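Local coordinates for holo-[acyl-carrier-protein] synthase (Thermotoga maritima, PDB 5XUM) that belongs to the 4'-phosphopantetheinyl transferase superfamily and forms an assembly of three protein chains, at residues Leu79-Asp84 against Leu143-Leu148; Asn89-Ser94 against Gly163-Gly168; Asp113-Gly118 against Gly136-Thr141; Val5-Leu10 against Val102-Leu107. One frame throughout, in Å; residues are numbered along the deposited sequence.

In the fold
Contacts 1, 2 and 4 join parts of the chain that lie far apart in sequence, while contact 3 is a more local strand pair. Contacts 1 and 2 have centres about 10 Å apart and share a sheet, in which strands 76-81 and 166-167 are neighbours. Contact 2 leads into contact 4 because strands 90-97 and 100-108 pair; here the centres are about 14 Å apart. Contact 3 joins contact 2 through the probable hydrogen bond from Gly163 N to Asp113 O, 2.9 Å. Contacts 3 and 4 lie on opposite sides of the chain's centre, about 29 Å apart between centres. A bound glycerol sits beside Asp8 in contact 4, which also touches both other subunits.

Contact 1: Leu79-Asp84 against Leu143-Leu148; sequences LCVHKD and LPPFTL
The side chain of Asp84 turns its CG away from its own carbonyl carbon, chi1 -78°, and this carries the carboxylate to the backbone of Phe146 and Thr147. Phe146 takes a similar first torsion, chi1 -75°, and its ring reaches back along residues 81-83. Asp84 OD1 accepts the N-H of Phe146 at 2.9 Å on its syn lone pair, with a fairly straight N-H...O angle of 161°. Asp84 OD2 takes the hydroxyl of Thr147 OG1 at 3.0 Å, tilted out of the carboxylate plane, and a weak bond from Thr147 N. Both oxygens are thus engaged, which fixes the rotation of the carboxylate. Pro144 CB packs against Asp84 CG at 3.3 Å. The Phe146 ring also has Asp84 OD1 at its edge, 3.3 Å from CD2. Further along the ring, CE2 meets Val81 CG2 at 4.1 Å. His82 and Lys83 send their polar ends elsewhere, to Glu69 and Asp67. Pro144 is the N-cap residue, and Pro145, the first helical residue, has no N-H to offer. The arrangement is that of a helix N-terminus, here helix 145-154, whose first-turn N-H groups are bound by an aspartate from a distant loop.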
# COMPACT_ATOMS: atom_id res chain seq x y z
N LEU A 79 -1.08 -13.05 -8.77
CA LEU A 79 -1.72 -12.51 -9.97
C LEU A 79 -1.19 -13.18 -11.24
O LEU A 79 0.02 -13.30 -11.43
CB LEU A 79 -1.53 -10.99 -10.05
CG LEU A 79 -2.15 -10.29 -11.27
CD1 LEU A 79 -3.64 -10.07 -11.06
CD2 LEU A 79 -1.47 -8.97 -11.58
N CYS A 80 -2.12 -13.61 -12.09
CA CYS A 80 -1.81 -14.10 -13.43
C CYS A 80 -2.65 -13.33 -14.44
O CYS A 80 -3.88 -13.37 -14.40
CB CYS A 80 -2.06 -15.61 -13.54
SG CYS A 80 -1.73 -16.30 -15.18
N VAL A 81 -1.97 -12.63 -15.35
CA VAL A 81 -2.65 -11.83 -16.37
C VAL A 81 -2.67 -12.56 -17.72
O VAL A 81 -1.71 -13.25 -18.08
CB VAL A 81 -2.03 -10.41 -16.51
CG1 VAL A 81 -2.20 -9.62 -15.22
CG2 VAL A 81 -0.56 -10.48 -16.90
N HIS A 82 -3.78 -12.42 -18.43
CA HIS A 82 -3.93 -13.00 -19.77
C HIS A 82 -4.11 -11.90 -20.79
O HIS A 82 -4.42 -12.16 -21.95
CB HIS A 82 -5.11 -13.97 -19.81
CG HIS A 82 -4.91 -15.19 -18.95
ND1 HIS A 82 -4.27 -16.29 -19.39
CD2 HIS A 82 -5.29 -15.46 -17.64
CE1 HIS A 82 -4.24 -17.22 -18.41
NE2 HIS A 82 -4.87 -16.70 -17.34
N LYS A 83 -3.90 -10.67 -20.34
CA LYS A 83 -4.06 -9.48 -21.16
C LYS A 83 -3.12 -8.40 -20.62
O LYS A 83 -2.63 -8.51 -19.50
CB LYS A 83 -5.52 -9.00 -21.11
CG LYS A 83 -5.97 -8.19 -22.31
CD LYS A 83 -7.46 -7.92 -22.30
CE LYS A 83 -8.25 -9.05 -22.96
NZ LYS A 83 -9.69 -8.70 -23.10
N ASP A 84 -2.85 -7.37 -21.43
CA ASP A 84 -2.10 -6.21 -20.97
C ASP A 84 -3.03 -5.21 -20.29
O ASP A 84 -3.97 -4.70 -20.92
CB ASP A 84 -1.34 -5.55 -22.12
CG ASP A 84 -0.07 -6.29 -22.49
OD1 ASP A 84 0.48 -7.01 -21.64
OD2 ASP A 84 0.39 -6.14 -23.65
N LEU A 143 7.32 -1.38 -21.25
CA LEU A 143 6.47 -2.19 -22.13
C LEU A 143 5.66 -3.19 -21.31
O LEU A 143 6.21 -3.87 -20.45
CB LEU A 143 7.30 -2.92 -23.19
CG LEU A 143 7.96 -2.08 -24.30
CD1 LEU A 143 8.85 -2.95 -25.17
CD2 LEU A 143 6.92 -1.36 -25.15
N PRO A 144 4.34 -3.26 -21.58
CA PRO A 144 3.46 -4.25 -20.95
C PRO A 144 3.90 -5.68 -21.31
O PRO A 144 4.48 -5.88 -22.38
CB PRO A 144 2.08 -3.93 -21.54
CG PRO A 144 2.17 -2.50 -21.96
CD PRO A 144 3.58 -2.35 -22.45
N PRO A 145 3.64 -6.66 -20.42
CA PRO A 145 4.22 -8.01 -20.53
C PRO A 145 3.98 -8.73 -21.86
O PRO A 145 4.90 -9.36 -22.38
CB PRO A 145 3.58 -8.78 -19.37
CG PRO A 145 2.43 -7.94 -18.92
CD PRO A 145 2.81 -6.53 -19.21
N PHE A 146 2.77 -8.65 -22.40
CA PHE A 146 2.45 -9.33 -23.66
C PHE A 146 3.06 -8.62 -24.87
O PHE A 146 3.46 -9.28 -25.83
CB PHE A 146 0.94 -9.51 -23.84
CG PHE A 146 0.36 -10.59 -22.97
CD1 PHE A 146 0.37 -11.91 -23.40
CD2 PHE A 146 -0.18 -10.29 -21.73
CE1 PHE A 146 -0.16 -12.91 -22.60
CE2 PHE A 146 -0.70 -11.29 -20.93
CZ PHE A 146 -0.70 -12.60 -21.37
N THR A 147 3.12 -7.29 -24.82
CA THR A 147 3.80 -6.50 -25.84
C THR A 147 5.29 -6.85 -25.86
O THR A 147 5.86 -7.09 -26.92
CB THR A 147 3.61 -4.98 -25.60
OG1 THR A 147 2.21 -4.68 -25.53
CG2 THR A 147 4.25 -4.16 -26.72
N LEU A 148 5.90 -6.91 -24.67
CA LEU A 148 7.30 -7.29 -24.53
C LEU A 148 7.54 -8.73 -24.99
O LEU A 148 8.51 -9.00 -25.71
CB LEU A 148 7.78 -7.10 -23.09
CG LEU A 148 9.23 -7.44 -22.74
CD1 LEU A 148 10.22 -6.55 -23.48
CD2 LEU A 148 9.46 -7.38 -21.24

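Contact 2: Asn89-Ser94 against Gly163-Gly168; sequences NYAHVS and GNILIG
Asn89 and Tyr90 form a classic beta bulge opposite Glu108, and Gly163 and Asn164 dock against it. Asn89 O is the hub. It accepts Asn164 N at 3.1 Å, nearly in line with its C=O bond, and meets Gly163 CA at 3.1 Å in a CA-H...O contact. Gly163 has a positive phi and no side chain, which lets its CA come this close. The amide of Asn164 then reads the strand like a neighbouring backbone. Its OD1 accepts Ala91 N at 2.9 Å, on a lone pair in the carbonyl plane. Its ND2 gives a hydrogen to Ala91 O at 3.1 Å, but from well above that carbonyl's plane. A chi1 of 77° turns the Asn164 amide back onto the strand. The Tyr90 ring lies over Gly163 and Asn164, with CD1 3.5 Å from Asn164 CG. Asn164 N sits over the centre of one ring face, and the Asn164 amide is inclined 34° to the ring. Ile165 packs alongside, with CD1 3.7 Å from Ala91 CB. Arg110 makes a cation-pi contact with Tyr90, and its N binds Asn89 OD1. His92 NE2 is hydrogen-bonded to Glu108 OE1 on strand 100-108, and His92 packs on Val5 of the second subunit. Ile165 rests on Leu79 and Val81 of strand 76-81, while strand 90-97 pairs with strand 100-108.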
# COMPACT_ATOMS: atom_id res chain seq x y z
N ASN A 89 4.86 -3.90 -12.79
CA ASN A 89 5.51 -5.21 -12.80
C ASN A 89 5.37 -5.97 -11.48
O ASN A 89 5.78 -7.12 -11.37
CB ASN A 89 6.98 -5.13 -13.27
CG ASN A 89 7.82 -4.17 -12.46
OD1 ASN A 89 7.31 -3.37 -11.67
ND2 ASN A 89 9.13 -4.24 -12.66
N TYR A 90 4.76 -5.31 -10.50
CA TYR A 90 4.47 -5.96 -9.22
C TYR A 90 3.02 -5.78 -8.82
O TYR A 90 2.46 -4.68 -8.89
CB TYR A 90 5.42 -5.45 -8.12
CG TYR A 90 6.75 -6.15 -8.14
CD1 TYR A 90 7.01 -7.22 -7.27
CD2 TYR A 90 7.76 -5.77 -9.03
CE1 TYR A 90 8.23 -7.87 -7.29
CE2 TYR A 90 8.98 -6.42 -9.05
CZ TYR A 90 9.21 -7.47 -8.18
OH TYR A 90 10.42 -8.11 -8.21
N ALA A 91 2.40 -6.90 -8.43
CA ALA A 91 1.07 -6.88 -7.85
C ALA A 91 1.18 -7.51 -6.47
O ALA A 91 1.43 -8.71 -6.34
CB ALA A 91 0.09 -7.64 -8.72
N HIS A 92 1.02 -6.69 -5.45
CA HIS A 92 1.03 -7.15 -4.07
C HIS A 92 -0.39 -7.35 -3.65
O HIS A 92 -1.17 -6.39 -3.59
CB HIS A 92 1.77 -6.15 -3.19
CG HIS A 92 3.18 -5.88 -3.64
ND1 HIS A 92 4.20 -6.73 -3.40
CD2 HIS A 92 3.73 -4.80 -4.34
CE1 HIS A 92 5.34 -6.22 -3.91
NE2 HIS A 92 5.05 -5.04 -4.49
N VAL A 93 -0.74 -8.60 -3.37
CA VAL A 93 -2.13 -8.95 -3.11
C VAL A 93 -2.30 -9.68 -1.78
O VAL A 93 -1.39 -10.37 -1.31
CB VAL A 93 -2.77 -9.77 -4.28
CG1 VAL A 93 -2.57 -9.06 -5.62
CG2 VAL A 93 -2.21 -11.18 -4.35
N SER A 94 -3.46 -9.50 -1.16
CA SER A 94 -3.81 -10.22 0.06
C SER A 94 -5.31 -10.44 0.12
O SER A 94 -6.09 -9.63 -0.39
CB SER A 94 -3.33 -9.45 1.30
OG SER A 94 -3.44 -10.26 2.46
N GLY A 163 8.70 -9.09 -13.07
CA GLY A 163 8.44 -8.77 -11.67
C GLY A 163 7.94 -9.99 -10.90
O GLY A 163 8.59 -11.02 -10.91
N ASN A 164 6.78 -9.86 -10.25
CA ASN A 164 6.13 -11.01 -9.60
C ASN A 164 4.82 -11.42 -10.28
O ASN A 164 4.02 -12.18 -9.71
CB ASN A 164 5.94 -10.76 -8.09
CG ASN A 164 4.77 -9.83 -7.79
OD1 ASN A 164 4.25 -9.15 -8.67
ND2 ASN A 164 4.36 -9.79 -6.52
N ILE A 165 4.60 -10.90 -11.49
CA ILE A 165 3.40 -11.18 -12.28
C ILE A 165 3.59 -12.48 -13.05
O ILE A 165 4.65 -12.73 -13.61
CB ILE A 165 3.13 -10.06 -13.31
CG1 ILE A 165 3.34 -8.66 -12.70
CG2 ILE A 165 1.73 -10.19 -13.91
CD1 ILE A 165 2.35 -8.27 -11.63
N LEU A 166 2.55 -13.31 -13.08
CA LEU A 166 2.52 -14.49 -13.95
C LEU A 166 1.83 -14.14 -15.26
O LEU A 166 0.81 -13.45 -15.27
CB LEU A 166 1.83 -15.68 -13.28
CG LEU A 166 2.39 -16.22 -11.96
CD1 LEU A 166 1.46 -17.27 -11.39
CD2 LEU A 166 3.80 -16.77 -12.12
N ILE A 167 2.38 -14.62 -16.37
CA ILE A 167 1.88 -14.29 -17.71
C ILE A 167 1.34 -15.53 -18.41
O ILE A 167 2.06 -16.51 -18.60
CB ILE A 167 2.98 -13.62 -18.56
CG1 ILE A 167 3.45 -12.32 -17.91
CG2 ILE A 167 2.50 -13.35 -19.98
CD1 ILE A 167 4.93 -12.07 -18.07
N GLY A 168 0.06 -15.47 -18.79
CA GLY A 168 -0.59 -16.56 -19.52
C GLY A 168 -0.86 -17.77 -18.65
O GLY A 168 -0.80 -18.91 -19.12

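Contact 3: Asp113-Gly118 against Gly136-Thr141; sequences DIIVEG and GWEIET
Val116 and Trp137 form an antiparallel hydrogen-bonded pair, and Ile115 and Glu138 the next, non-hydrogen-bonded one, between short strands inclined at 127°. Val116 N gives its hydrogen to Trp137 O at 2.8 Å, and Trp137 N returns one to Val116 O at 2.7 Å. Ile139 N bonds to Ile114 O at 2.9 Å, and its N-H...O angle of 171° is close to straight. One face of the pair carries Ile114, Val116, Trp137 and Ile139. There Val116 CG2 touches Ile139 CD1 at 3.8 Å. The first torsion of Ile139, chi1 61°, brings CD1 to Val116. Ile114 CG2 lies against Ile139 CG1, and Ile114 CD1 meets Thr141 CG2 at 3.7 Å. The Trp137 indole has Val116 O and Gly118 O near its plane, at the edge. Leu123 of helix 120-126 packs on Val116 and Trp137, and Phe127 packs on Ile139. The other face holds Ile115 and Glu138. Ile115 CD1 touches Glu138 CB at 4.0 Å, while Glu138 stretches out to Asp113. Its OE1 accepts Asp113 N at 3.0 Å on the anti side of the carboxylate. Outside the pair, Glu117 OE2 forms a salt bridge with Arg132, which also makes a cation-pi contact with Trp137. The face with Val116, Trp137 and Ile139 is thus largely apolar. The other mixes Ile115 with the carboxylate of Glu138, which satisfies the N-H of Asp113 just before strand 114-117 begins.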
# COMPACT_ATOMS: atom_id res chain seq x y z
N ASP A 113 13.79 -5.35 -12.57
CA ASP A 113 13.09 -6.58 -12.14
C ASP A 113 12.32 -7.28 -13.26
O ASP A 113 11.33 -7.97 -13.03
CB ASP A 113 12.17 -6.31 -10.93
CG ASP A 113 12.82 -6.68 -9.61
OD1 ASP A 113 13.40 -7.79 -9.51
OD2 ASP A 113 12.74 -5.87 -8.66
N ILE A 114 12.80 -7.08 -14.49
CA ILE A 114 12.29 -7.78 -15.66
C ILE A 114 13.45 -8.57 -16.25
O ILE A 114 14.45 -8.00 -16.67
CB ILE A 114 11.69 -6.79 -16.69
CG1 ILE A 114 10.45 -6.11 -16.10
CG2 ILE A 114 11.33 -7.50 -17.99
CD1 ILE A 114 10.22 -4.70 -16.60
N ILE A 115 13.33 -9.90 -16.24
CA ILE A 115 14.41 -10.79 -16.65
C ILE A 115 14.16 -11.34 -18.06
O ILE A 115 13.10 -11.90 -18.33
CB ILE A 115 14.64 -11.95 -15.65
CG1 ILE A 115 14.64 -11.44 -14.19
CG2 ILE A 115 15.92 -12.72 -15.98
CD1 ILE A 115 15.72 -10.44 -13.84
N VAL A 116 15.14 -11.16 -18.93
CA VAL A 116 15.06 -11.56 -20.34
C VAL A 116 16.32 -12.32 -20.75
O VAL A 116 17.44 -11.89 -20.45
CB VAL A 116 14.86 -10.34 -21.27
CG1 VAL A 116 14.91 -10.75 -22.73
CG2 VAL A 116 13.55 -9.62 -20.97
N GLU A 117 16.13 -13.45 -21.44
CA GLU A 117 17.25 -14.22 -21.97
C GLU A 117 17.40 -14.00 -23.48
O GLU A 117 16.43 -14.13 -24.23
CB GLU A 117 17.07 -15.72 -21.66
CG GLU A 117 18.24 -16.61 -22.08
CD GLU A 117 19.46 -16.47 -21.18
OE1 GLU A 117 19.76 -17.42 -20.43
OE2 GLU A 117 20.13 -15.41 -21.23
N GLY A 118 18.61 -13.65 -23.90
CA GLY A 118 18.90 -13.43 -25.32
C GLY A 118 20.25 -12.78 -25.59
O GLY A 118 21.08 -12.67 -24.69
N GLY A 136 19.03 -14.69 -16.48
CA GLY A 136 19.18 -13.91 -17.71
C GLY A 136 19.61 -12.47 -17.48
O GLY A 136 20.24 -12.15 -16.47
N TRP A 137 19.25 -11.60 -18.42
CA TRP A 137 19.54 -10.17 -18.32
C TRP A 137 18.42 -9.43 -17.65
O TRP A 137 17.25 -9.64 -17.97
CB TRP A 137 19.78 -9.58 -19.71
CG TRP A 137 20.99 -10.15 -20.42
CD1 TRP A 137 21.01 -11.17 -21.37
CD2 TRP A 137 22.39 -9.75 -20.26
NE1 TRP A 137 22.29 -11.41 -21.80
CE2 TRP A 137 23.17 -10.60 -21.17
CE3 TRP A 137 23.06 -8.81 -19.48
CZ2 TRP A 137 24.55 -10.49 -21.28
CZ3 TRP A 137 24.45 -8.71 -19.60
CH2 TRP A 137 25.17 -9.53 -20.48
N GLU A 138 18.77 -8.56 -16.70
CA GLU A 138 17.80 -7.67 -16.08
C GLU A 138 17.72 -6.37 -16.86
O GLU A 138 18.74 -5.69 -17.05
CB GLU A 138 18.15 -7.40 -14.61
CG GLU A 138 17.05 -6.67 -13.84
CD GLU A 138 17.45 -6.23 -12.44
OE1 GLU A 138 16.67 -5.50 -11.81
OE2 GLU A 138 18.55 -6.60 -11.97
N ILE A 139 16.52 -6.03 -17.32
CA ILE A 139 16.31 -4.82 -18.10
C ILE A 139 15.28 -3.90 -17.44
O ILE A 139 14.46 -4.35 -16.63
CB ILE A 139 15.86 -5.13 -19.56
CG1 ILE A 139 14.53 -5.89 -19.58
CG2 ILE A 139 16.95 -5.89 -20.31
CD1 ILE A 139 13.79 -5.84 -20.91
N GLU A 140 15.35 -2.61 -17.77
CA GLU A 140 14.29 -1.68 -17.44
C GLU A 140 13.48 -1.39 -18.69
O GLU A 140 14.04 -1.01 -19.73
CB GLU A 140 14.84 -0.39 -16.82
CG GLU A 140 13.87 0.80 -16.77
CD GLU A 140 12.58 0.53 -16.00
OE1 GLU A 140 12.48 -0.48 -15.28
OE2 GLU A 140 11.64 1.34 -16.12
N THR A 141 12.17 -1.60 -18.61
CA THR A 141 11.25 -1.26 -19.69
C THR A 141 9.86 -0.93 -19.16
O THR A 141 9.45 -1.44 -18.11
CB THR A 141 11.17 -2.38 -20.77
OG1 THR A 141 10.23 -2.00 -21.78
CG2 THR A 141 10.74 -3.72 -20.16

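Contact 4: Val5-Leu10 against Val102-Leu107; sequences VGIDVL and VALVVL
Val5 and Val106 lie side by side and point the same way, with Val5 CG1 4.0 Å from Val106 CG2. They belong to one face of this antiparallel strand pair, together with Ile7, Val9, Val102 and Leu104. Ile7 slants across to Val102. Its CG1 stands opposite the backbone N, chi1 -164°, and this swings CD1 over the partner strand, 4.0 Å from Val102 CG1 and 3.6 Å from Ala103 O. Val102 spreads its two methyl groups between two neighbours. CG1 goes to Ile7, and CG2 meets Val9 CG2 at 3.9 Å, again at a slant. Leu104 leans its CD1 towards Gly6 O. The other face carries Asp8, Ala103 and Val105, with Gly6 bringing no side chain to it. Helix 38-56 lies against that face, where Ala47 touches Ala103. The strands are held by two pairs of backbone bonds. Gly6 N reaches Val105 O at 2.8 Å, and Val105 N returns to Gly6 O. Asp8 N binds Ala103 O at 3.1 Å, and Ala103 N binds Asp8 O at 3.0 Å. The valine, isoleucine and leucine face looks to the other subunits: Ile7 and Leu104 pack on their own counterparts in the second subunit. On the other face Asp8 OD2 forms a salt bridge with Lys54 and binds a glycerol hydroxyl. The chemistry implies a subunit interface that is apolar among the valine, isoleucine and leucine side chains, with hydrogen bonds joining Ile7 N, Val9 N and Asp8 OD2 to serines of the third subunit.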
# COMPACT_ATOMS: atom_id res chain seq x y z
N VAL A 5 -4.20 1.31 -6.04
CA VAL A 5 -4.62 0.41 -4.96
C VAL A 5 -6.11 0.07 -5.10
O VAL A 5 -6.89 0.85 -5.65
CB VAL A 5 -4.33 0.98 -3.55
CG1 VAL A 5 -2.84 1.27 -3.37
CG2 VAL A 5 -5.17 2.22 -3.25
N GLY A 6 -6.48 -1.11 -4.61
CA GLY A 6 -7.86 -1.55 -4.67
C GLY A 6 -8.22 -2.34 -3.43
O GLY A 6 -7.42 -3.12 -2.92
N ILE A 7 -9.44 -2.10 -2.94
CA ILE A 7 -9.98 -2.84 -1.80
C ILE A 7 -11.38 -3.32 -2.20
O ILE A 7 -12.09 -2.63 -2.94
CB ILE A 7 -10.01 -1.96 -0.52
CG1 ILE A 7 -10.20 -2.80 0.75
CG2 ILE A 7 -11.10 -0.89 -0.58
CD1 ILE A 7 -8.92 -3.34 1.36
N ASP A 8 -11.76 -4.51 -1.75
CA ASP A 8 -13.12 -5.01 -1.97
C ASP A 8 -13.63 -5.81 -0.78
O ASP A 8 -12.90 -6.63 -0.23
CB ASP A 8 -13.23 -5.84 -3.25
CG ASP A 8 -14.67 -5.97 -3.74
OD1 ASP A 8 -15.16 -7.11 -3.91
OD2 ASP A 8 -15.32 -4.92 -3.97
N VAL A 9 -14.88 -5.57 -0.40
CA VAL A 9 -15.54 -6.31 0.67
C VAL A 9 -16.83 -6.95 0.16
O VAL A 9 -17.61 -6.31 -0.55
CB VAL A 9 -15.79 -5.41 1.92
CG1 VAL A 9 -16.75 -4.27 1.61
CG2 VAL A 9 -16.28 -6.23 3.11
N LEU A 10 -17.04 -8.23 0.48
CA LEU A 10 -18.28 -8.90 0.14
C LEU A 10 -18.67 -9.98 1.15
O LEU A 10 -17.81 -10.66 1.70
CB LEU A 10 -18.25 -9.47 -1.30
CG LEU A 10 -17.09 -10.34 -1.78
CD1 LEU A 10 -17.24 -11.77 -1.29
CD2 LEU A 10 -17.02 -10.32 -3.30
N VAL A 102 -12.43 -9.87 2.47
CA VAL A 102 -11.78 -8.60 2.15
C VAL A 102 -10.51 -8.86 1.34
O VAL A 102 -9.63 -9.62 1.76
CB VAL A 102 -11.46 -7.76 3.41
CG1 VAL A 102 -10.77 -6.45 3.04
CG2 VAL A 102 -12.72 -7.46 4.21
N ALA A 103 -10.44 -8.24 0.16
CA ALA A 103 -9.29 -8.39 -0.72
C ALA A 103 -8.57 -7.06 -0.93
O ALA A 103 -9.20 -6.01 -1.02
CB ALA A 103 -9.72 -8.96 -2.06
N LEU A 104 -7.24 -7.14 -0.99
CA LEU A 104 -6.38 -5.98 -1.17
C LEU A 104 -5.45 -6.21 -2.36
O LEU A 104 -4.82 -7.26 -2.47
CB LEU A 104 -5.55 -5.76 0.10
CG LEU A 104 -4.38 -4.77 0.06
CD1 LEU A 104 -4.89 -3.34 0.01
CD2 LEU A 104 -3.48 -4.96 1.26
N VAL A 105 -5.38 -5.23 -3.26
CA VAL A 105 -4.44 -5.26 -4.39
C VAL A 105 -3.68 -3.94 -4.43
O VAL A 105 -4.28 -2.86 -4.45
CB VAL A 105 -5.15 -5.53 -5.74
CG1 VAL A 105 -4.18 -5.40 -6.91
CG2 VAL A 105 -5.79 -6.91 -5.75
N VAL A 106 -2.35 -4.03 -4.41
CA VAL A 106 -1.49 -2.86 -4.58
C VAL A 106 -0.59 -3.08 -5.79
O VAL A 106 0.20 -4.03 -5.83
CB VAL A 106 -0.64 -2.56 -3.32
CG1 VAL A 106 0.32 -1.40 -3.57
CG2 VAL A 106 -1.53 -2.26 -2.11
N LEU A 107 -0.74 -2.22 -6.79
CA LEU A 107 0.05 -2.32 -8.01
C LEU A 107 1.26 -1.39 -7.95
O LEU A 107 1.13 -0.21 -7.58
CB LEU A 107 -0.81 -2.04 -9.25
CG LEU A 107 -2.06 -2.91 -9.45
CD1 LEU A 107 -2.83 -2.48 -10.68
CD2 LEU A 107 -1.72 -4.40 -9.52